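Local coordinates for protein short chain dehydrogenase (Salmonella typhi, PDB 3G1T) that probably catalyses NAD(P)-dependent oxidation or reduction, as a short-chain dehydrogenase with a Rossmann fold, at residues A[150-155]-A[169-174]; A[193-198]-A[225-230]. All blocks are in the same frame, centred on the assembly; numbering follows the deposited sequence. Where two conformers were deposited one is given.

Interaction 1 (A[150-155]-A[169-174])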
ATOM      1  N   VAL A 150       9.693   6.074 -12.979  1.00 16.99           N
ATOM      2  CA  VAL A 150       9.408   7.053 -11.965  1.00 15.34           C
ATOM      3  C   VAL A 150       7.958   6.852 -11.555  1.00 15.90           C
ATOM      4  O   VAL A 150       7.075   6.776 -12.434  1.00 15.24           O
ATOM      5  CB  VAL A 150       9.611   8.515 -12.507  1.00 14.79           C
ATOM      6  CG1 VAL A 150       9.118   9.533 -11.392  1.00 14.32           C
ATOM      7  CG2 VAL A 150      11.168   8.699 -12.824  1.00 14.76           C
ATOM      8  N   PHE A 151       7.720   6.785 -10.243  1.00 15.87           N
ATOM      9  CA  PHE A 151       6.342   6.767  -9.695  1.00 15.89           C
ATOM     10  C   PHE A 151       6.015   8.098  -9.055  1.00 13.45           C
ATOM     11  O   PHE A 151       6.885   8.837  -8.642  1.00 16.55           O
ATOM     12  CB  PHE A 151       6.172   5.650  -8.652  1.00 14.26           C
ATOM     13  CG  PHE A 151       6.344   4.246  -9.214  1.00 16.25           C
ATOM     14  CD1 PHE A 151       5.281   3.558  -9.808  1.00 15.43           C
ATOM     15  CD2 PHE A 151       7.634   3.636  -9.175  1.00 15.02           C
ATOM     16  CE1 PHE A 151       5.409   2.208 -10.324  1.00 16.83           C
ATOM     17  CE2 PHE A 151       7.777   2.307  -9.703  1.00 13.28           C
ATOM     18  CZ  PHE A 151       6.740   1.604 -10.261  1.00 15.40           C
ATOM     19  N   THR A 152       4.698   8.393  -8.971  1.00 14.67           N
ATOM     20  CA  THR A 152       4.224   9.615  -8.264  1.00 15.05           C
ATOM     21  C   THR A 152       3.827   9.265  -6.837  1.00 15.02           C
ATOM     22  O   THR A 152       3.022   8.369  -6.593  1.00 17.68           O
ATOM     23  CB  THR A 152       3.038  10.215  -9.050  1.00 15.26           C
ATOM     24  OG1 THR A 152       3.461  10.525 -10.370  1.00 16.98           O
ATOM     25  CG2 THR A 152       2.596  11.527  -8.295  1.00 18.93           C
ATOM     26  N   SER A 153       4.474   9.941  -5.908  1.00 13.37           N
ATOM     27  CA  SER A 153       4.157   9.822  -4.466  1.00 16.78           C
ATOM     28  C   SER A 153       3.510  11.120  -3.931  1.00 17.90           C
ATOM     29  O   SER A 153       2.926  11.948  -4.704  1.00 17.58           O
ATOM     30  CB  SER A 153       5.421   9.464  -3.653  1.00 18.99           C
ATOM     31  OG  SER A 153       5.008   9.009  -2.345  1.00 17.63           O
ATOM     32  N   SER A 154       3.503  11.222  -2.616  1.00 15.47           N
ATOM     33  CA  SER A 154       2.843  12.379  -1.912  1.00 17.11           C
ATOM     34  C   SER A 154       3.473  12.502  -0.536  1.00 17.45           C
ATOM     35  O   SER A 154       4.102  11.529  -0.074  1.00 18.93           O
ATOM     36  CB  SER A 154       1.298  12.198  -1.825  1.00 18.76           C
ATOM     37  OG  SER A 154       0.862  13.191  -0.929  1.00 18.54           O
ATOM     38  N   SER A 155       3.407  13.677   0.113  1.00 16.58           N
ATOM     39  CA  SER A 155       3.890  13.719   1.500  1.00 16.96           C
ATOM     40  C   SER A 155       3.121  12.705   2.363  1.00 16.63           C
ATOM     41  O   SER A 155       3.681  12.144   3.262  1.00 15.02           O
ATOM     42  CB  SER A 155       3.835  15.138   2.056  1.00 19.42           C
ATOM     43  OG  SER A 155       2.441  15.483   2.179  1.00 18.95           O
ATOM     44  N   THR A 169      -2.777   5.534   1.918  1.00 12.35           N
ATOM     45  CA  THR A 169      -2.547   4.066   1.898  1.00 14.36           C
ATOM     46  C   THR A 169      -1.901   3.705   0.571  1.00 16.50           C
ATOM     47  O   THR A 169      -0.900   2.935   0.540  1.00 14.74           O
ATOM     48  CB  THR A 169      -3.826   3.275   2.193  1.00 13.73           C
ATOM     49  OG1 THR A 169      -4.369   3.725   3.452  1.00 14.21           O
ATOM     50  CG2 THR A 169      -3.544   1.708   2.338  1.00 11.54           C
ATOM     51  N   SER A 170      -2.494   4.177  -0.528  1.00 15.11           N
ATOM     52  CA  SER A 170      -1.985   3.808  -1.899  1.00 17.16           C
ATOM     53  C   SER A 170      -0.628   4.429  -2.220  1.00 16.17           C
ATOM     54  O   SER A 170       0.139   3.858  -3.023  1.00 15.21           O
ATOM     55  CB  SER A 170      -2.970   4.257  -2.992  1.00 18.91           C
ATOM     56  OG  SER A 170      -2.861   5.672  -3.235  1.00 14.87           O
ATOM     57  N   LYS A 171      -0.305   5.612  -1.635  1.00 15.51           N
ATOM     58  CA  LYS A 171       1.001   6.196  -1.840  1.00 15.62           C
ATOM     59  C   LYS A 171       2.101   5.525  -0.948  1.00 16.13           C
ATOM     60  O   LYS A 171       3.246   5.397  -1.390  1.00 15.21           O
ATOM     61  CB  LYS A 171       0.930   7.749  -1.728  1.00 16.07           C
ATOM     62  CG  LYS A 171      -0.006   8.360  -2.821  1.00 17.95           C
ATOM     63  CD  LYS A 171       0.439   8.034  -4.255  1.00 16.19           C
ATOM     64  CE  LYS A 171      -0.275   8.787  -5.405  1.00 19.93           C
ATOM     65  NZ  LYS A 171       0.306   8.311  -6.735  1.00 17.33           N
ATOM     66  N   PHE A 172       1.750   5.097   0.259  1.00 14.18           N
ATOM     67  CA  PHE A 172       2.670   4.217   1.008  1.00 16.00           C
ATOM     68  C   PHE A 172       2.920   2.978   0.149  1.00 14.88           C
ATOM     69  O   PHE A 172       4.098   2.535  -0.025  1.00 14.82           O
ATOM     70  CB  PHE A 172       2.015   3.823   2.338  1.00 15.73           C
ATOM     71  CG  PHE A 172       2.460   4.674   3.491  1.00 15.41           C
ATOM     72  CD1 PHE A 172       1.875   5.961   3.675  1.00 14.13           C
ATOM     73  CD2 PHE A 172       3.484   4.263   4.314  1.00 14.77           C
ATOM     74  CE1 PHE A 172       2.281   6.768   4.742  1.00 14.73           C
ATOM     75  CE2 PHE A 172       3.925   5.033   5.446  1.00 14.30           C
ATOM     76  CZ  PHE A 172       3.291   6.346   5.635  1.00 14.71           C
ATOM     77  N   ALA A 173       1.866   2.385  -0.440  1.00 14.92           N
ATOM     78  CA  ALA A 173       2.060   1.155  -1.271  1.00 15.33           C
ATOM     79  C   ALA A 173       2.966   1.453  -2.473  1.00 16.84           C
ATOM     80  O   ALA A 173       3.799   0.602  -2.933  1.00 15.38           O
ATOM     81  CB  ALA A 173       0.697   0.621  -1.799  1.00 13.57           C
ATOM     82  N   THR A 174       2.808   2.666  -3.023  1.00 14.92           N
ATOM     83  CA  THR A 174       3.627   3.051  -4.157  1.00 15.68           C
ATOM     84  C   THR A 174       5.128   3.151  -3.752  1.00 15.13           C
ATOM     85  O   THR A 174       6.025   2.674  -4.537  1.00 16.03           O
ATOM     86  CB  THR A 174       3.166   4.461  -4.691  1.00 14.35           C
ATOM     87  OG1 THR A 174       1.806   4.334  -5.144  1.00 15.43           O
ATOM     88  CG2 THR A 174       4.062   4.846  -5.890  1.00 12.13           C
TER

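Interaction 2 (A[193-198]-A[225-230])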
ATOM      1  N   ASN A 193      12.519   5.273  -9.053  1.00 15.05           N
ATOM      2  CA  ASN A 193      12.492   6.264  -7.956  1.00 12.66           C
ATOM      3  C   ASN A 193      11.112   6.865  -7.883  1.00 13.75           C
ATOM      4  O   ASN A 193      10.327   6.593  -8.772  1.00 14.33           O
ATOM      5  CB  ASN A 193      13.429   7.416  -8.281  1.00 13.82           C
ATOM      6  CG  ASN A 193      14.879   6.998  -8.214  1.00 14.91           C
ATOM      7  OD1 ASN A 193      15.424   6.830  -7.113  1.00 15.97           O
ATOM      8  ND2 ASN A 193      15.524   6.835  -9.393  1.00 13.08           N
ATOM      9  N   CYS A 194      10.815   7.540  -6.784  1.00 14.14           N
ATOM     10  CA  CYS A 194       9.540   8.326  -6.738  1.00 14.74           C
ATOM     11  C   CYS A 194       9.724   9.832  -6.758  1.00 16.38           C
ATOM     12  O   CYS A 194      10.768  10.344  -6.278  1.00 16.08           O
ATOM     13  CB  CYS A 194       8.823   8.011  -5.428  1.00 14.74           C
ATOM     14  SG  CYS A 194       7.945   6.390  -5.444  1.00 17.21           S
ATOM     15  N   ILE A 195       8.704  10.531  -7.266  1.00 16.14           N
ATOM     16  CA  ILE A 195       8.607  12.021  -7.134  1.00 17.57           C
ATOM     17  C   ILE A 195       7.324  12.427  -6.372  1.00 15.72           C
ATOM     18  O   ILE A 195       6.216  11.932  -6.699  1.00 16.70           O
ATOM     19  CB  ILE A 195       8.597  12.716  -8.529  1.00 20.39           C
ATOM     20  CG1 ILE A 195       9.953  12.599  -9.201  1.00 21.45           C
ATOM     21  CG2 ILE A 195       8.227  14.284  -8.397  1.00 20.45           C
ATOM     22  CD1 ILE A 195      10.153  13.535 -10.407  1.00 24.41           C
ATOM     23  N   ASN A 196       7.510  13.281  -5.360  1.00 15.92           N
ATOM     24  CA  ASN A 196       6.387  13.960  -4.650  1.00 16.75           C
ATOM     25  C   ASN A 196       6.271  15.377  -5.212  1.00 17.06           C
ATOM     26  O   ASN A 196       7.110  16.220  -4.877  1.00 18.27           O
ATOM     27  CB  ASN A 196       6.664  14.000  -3.152  1.00 17.89           C
ATOM     28  CG  ASN A 196       5.680  14.931  -2.406  1.00 17.04           C
ATOM     29  OD1 ASN A 196       4.568  15.152  -2.876  1.00 19.76           O
ATOM     30  ND2 ASN A 196       6.128  15.535  -1.286  1.00 19.19           N
ATOM     31  N   PRO A 197       5.228  15.664  -6.030  1.00 17.39           N
ATOM     32  CA  PRO A 197       5.243  17.003  -6.620  1.00 17.63           C
ATOM     33  C   PRO A 197       5.080  18.101  -5.567  1.00 18.83           C
ATOM     34  O   PRO A 197       5.438  19.234  -5.854  1.00 19.09           O
ATOM     35  CB  PRO A 197       4.063  17.019  -7.602  1.00 17.78           C
ATOM     36  CG  PRO A 197       3.227  15.900  -7.273  1.00 22.50           C
ATOM     37  CD  PRO A 197       4.058  14.893  -6.452  1.00 17.68           C
ATOM     38  N   GLY A 198       4.568  17.773  -4.373  1.00 19.50           N
ATOM     39  CA  GLY A 198       4.244  18.834  -3.367  1.00 19.65           C
ATOM     40  C   GLY A 198       2.980  19.525  -3.856  1.00 20.68           C
ATOM     41  O   GLY A 198       2.405  19.181  -4.925  1.00 21.24           O
ATOM     42  N   PRO A 225      12.128  20.913 -13.127  1.00 19.87           N
ATOM     43  CA  PRO A 225      13.577  20.549 -13.094  1.00 20.24           C
ATOM     44  C   PRO A 225      13.797  19.128 -12.547  1.00 19.04           C
ATOM     45  O   PRO A 225      14.598  18.364 -13.116  1.00 17.01           O
ATOM     46  CB  PRO A 225      14.208  21.617 -12.187  1.00 21.11           C
ATOM     47  CG  PRO A 225      13.351  22.861 -12.481  1.00 20.54           C
ATOM     48  CD  PRO A 225      11.903  22.328 -12.705  1.00 19.84           C
ATOM     49  N   LEU A 226      13.071  18.758 -11.495  1.00 19.13           N
ATOM     50  CA  LEU A 226      13.230  17.441 -10.969  1.00 19.46           C
ATOM     51  C   LEU A 226      12.790  16.356 -11.946  1.00 20.08           C
ATOM     52  O   LEU A 226      13.487  15.333 -12.036  1.00 19.80           O
ATOM     53  CB  LEU A 226      12.480  17.330  -9.604  1.00 21.36           C
ATOM     54  CG  LEU A 226      12.538  15.956  -8.960  1.00 19.29           C
ATOM     55  CD1 LEU A 226      13.988  15.724  -8.477  1.00 22.76           C
ATOM     56  CD2 LEU A 226      11.614  15.894  -7.707  1.00 22.27           C
ATOM     57  N   TYR A 227      11.649  16.549 -12.641  1.00 17.11           N
ATOM     58  CA  TYR A 227      11.167  15.655 -13.669  1.00 15.59           C
ATOM     59  C   TYR A 227      12.115  15.422 -14.806  1.00 16.76           C
ATOM     60  O   TYR A 227      12.238  14.283 -15.256  1.00 18.32           O
ATOM     61  CB  TYR A 227       9.801  16.170 -14.207  1.00 16.35           C
ATOM     62  CG  TYR A 227       8.670  15.927 -13.197  1.00 16.86           C
ATOM     63  CD1 TYR A 227       7.781  14.887 -13.390  1.00 17.43           C
ATOM     64  CD2 TYR A 227       8.510  16.758 -12.040  1.00 17.20           C
ATOM     65  CE1 TYR A 227       6.747  14.607 -12.494  1.00 16.71           C
ATOM     66  CE2 TYR A 227       7.415  16.506 -11.145  1.00 18.06           C
ATOM     67  CZ  TYR A 227       6.575  15.447 -11.397  1.00 18.78           C
ATOM     68  OH  TYR A 227       5.537  15.143 -10.581  1.00 18.42           O
ATOM     69  N   LEU A 228      12.781  16.496 -15.246  1.00 17.16           N
ATOM     70  CA  LEU A 228      13.851  16.430 -16.240  1.00 14.73           C
ATOM     71  C   LEU A 228      15.078  15.694 -15.660  1.00 17.49           C
ATOM     72  O   LEU A 228      15.613  14.776 -16.348  1.00 18.09           O
ATOM     73  CB  LEU A 228      14.345  17.871 -16.611  1.00 18.39           C
ATOM     74  CG  LEU A 228      13.400  18.440 -17.646  1.00 31.04           C
ATOM     75  CD1 LEU A 228      13.569  20.013 -17.660  1.00 22.87           C
ATOM     76  CD2 LEU A 228      13.609  17.712 -19.072  1.00 20.78           C
ATOM     77  N   TRP A 229      15.498  16.060 -14.436  1.00 15.84           N
ATOM     78  CA  TRP A 229      16.722  15.450 -13.836  1.00 18.13           C
ATOM     79  C   TRP A 229      16.597  13.922 -13.740  1.00 17.92           C
ATOM     80  O   TRP A 229      17.518  13.182 -14.135  1.00 15.67           O
ATOM     81  CB  TRP A 229      16.916  16.059 -12.466  1.00 16.63           C
ATOM     82  CG  TRP A 229      18.152  15.524 -11.798  1.00 16.29           C
ATOM     83  CD1 TRP A 229      19.467  15.849 -12.091  1.00 18.60           C
ATOM     84  CD2 TRP A 229      18.183  14.607 -10.723  1.00 17.56           C
ATOM     85  NE1 TRP A 229      20.323  15.161 -11.231  1.00 18.25           N
ATOM     86  CE2 TRP A 229      19.561  14.369 -10.407  1.00 16.84           C
ATOM     87  CE3 TRP A 229      17.184  13.955  -9.989  1.00 16.69           C
ATOM     88  CZ2 TRP A 229      19.953  13.534  -9.348  1.00 17.82           C
ATOM     89  CZ3 TRP A 229      17.564  13.092  -8.966  1.00 20.10           C
ATOM     90  CH2 TRP A 229      18.954  12.883  -8.666  1.00 17.77           C
ATOM     91  N   LEU A 230      15.441  13.420 -13.297  1.00 18.53           N
ATOM     92  CA  LEU A 230      15.291  11.939 -13.209  0.50 17.85           C
ATOM     93  C   LEU A 230      15.275  11.194 -14.521  1.00 16.87           C
ATOM     94  O   LEU A 230      15.536   9.999 -14.523  1.00 14.93           O
ATOM     95  CB  LEU A 230      14.066  11.519 -12.371  0.50 18.70           C
ATOM     96  CG  LEU A 230      14.256  11.666 -10.856  0.50 11.77           C
ATOM     97  CD1 LEU A 230      12.930  11.377 -10.167  0.50 19.60           C
ATOM     98  CD2 LEU A 230      15.328  10.712 -10.242  0.50 18.19           C
TER

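Interaction 1 (A[150-155]-A[169-174])
Strand 150-152 and helix segment 169-174 run nearly antiparallel, at 165° with their axes 9.4 Å apart, and the backbones come closest just past the strand, where the CA atoms of S153 and K171 are 5.5 Å apart. K171 spans this gap. With CG beside its own backbone N, its chain bends at chi2 (-59°) and is extended beyond, carrying NZ to within 2.7 Å of T152 O. NZ sits above the carbonyl plane, 47° out of it, rather than on a lone pair. K171 CG passes 4.2 Å from S154 CB, and CD and CE lie close to the same T152 oxygen. One turn on, T174 turns its methyl inward: CG2 lies 3.6 Å from F151 CB and 3.7 Å from T152 O, meeting the phenyl ring obliquely. T174 OG1 donates to S170 O at 2.7 Å. S170 O also accepts T174 N, from the opposite face of its plane. The OG1 bond fixes the threonine's rotation and keeps CG2 toward the strand. By family sequence, K171 is the lysine of a YxxxK motif starting at Y167, and S154 probably corresponds to the active-site serine, so the contact probably lies at the catalytic centre. S153 OG is hydrogen-bonded to E175, and S170 OG to N126 and Y167 O. Helix 165-185 covers the end of strand 147-152; F151 reaches between it and helix 116-142, V150 and F151 bond through the backbone to the flanking strands, and F172 packs on F172 of the second subunit.

Interaction 2 (A[193-198]-A[225-230])
I195 stands CD1 almost exactly over the middle of the Y227 ring, a CH-pi contact with the methyl 3.8 Å from the centroid and 5° off the ring normal. The same isoleucine meets three helix side chains, and no hydrogen bond crosses between the segments. Strand 193-196 and helix 225-230 are nearly antiparallel (172°), with axes 10.1 Å apart. CG1 lies beside the backbone N of I195 (chi1 -70°), and the extended chi2 sends CD1 on into the helix. There CD1 meets L226 CG tip to tip at 3.7 Å, while L230, in the modelled conformer, one of two, slides past the isoleucine in the opposite direction. The other branch, CG2, reaches the phenol end of Y227, 3.6 Å from OH, and P197 CB approaches that oxygen to 3.8 Å. At the other end N193 ND2 passes CD2 of that L230 conformer; its amide is held by M241 N and K238 O, so toward the leucine it makes only packing. At the end of the strand, N196 OD1 accepts G198 N at 3.0 Å, closing an Asx turn through P197, with G198 at a positive phi that suits glycine. This Asn-Pro-Gly run matches the turn that, in related enzymes, lies beside the nicotinamide end of the cofactor. Helix 224-231 packs on one face of the sheet: I195 and L230 both touch V150 of strand 147-152, L226 and L230 lie on F243 of edge strand 242-244, and P197 and Y227 share I26 of helix 25-36.

The two contacts lie on opposite faces of one parallel Rossmann sheet, their centres 13 Å apart. Interaction 1 closes before interaction 2 opens, and helix 165-185 of the first leads directly into strand 190-196 of the second, completing a beta-alpha-beta crossover from strand 147-152. The two strands are neighbours, and their ends are joined by probable hydrogen bonds from I195 N to F151 O and from S153 N to I195 O, both 2.8 Å. Within strand 147-152, F151 faces helix 165-185 while V150 touches L230 of helix 224-231; I195, on the next strand, faces that same helix. At the sheet's carboxyl edge S154, the likely active-site serine, thus packs on N196 of the probable cofactor-side turn.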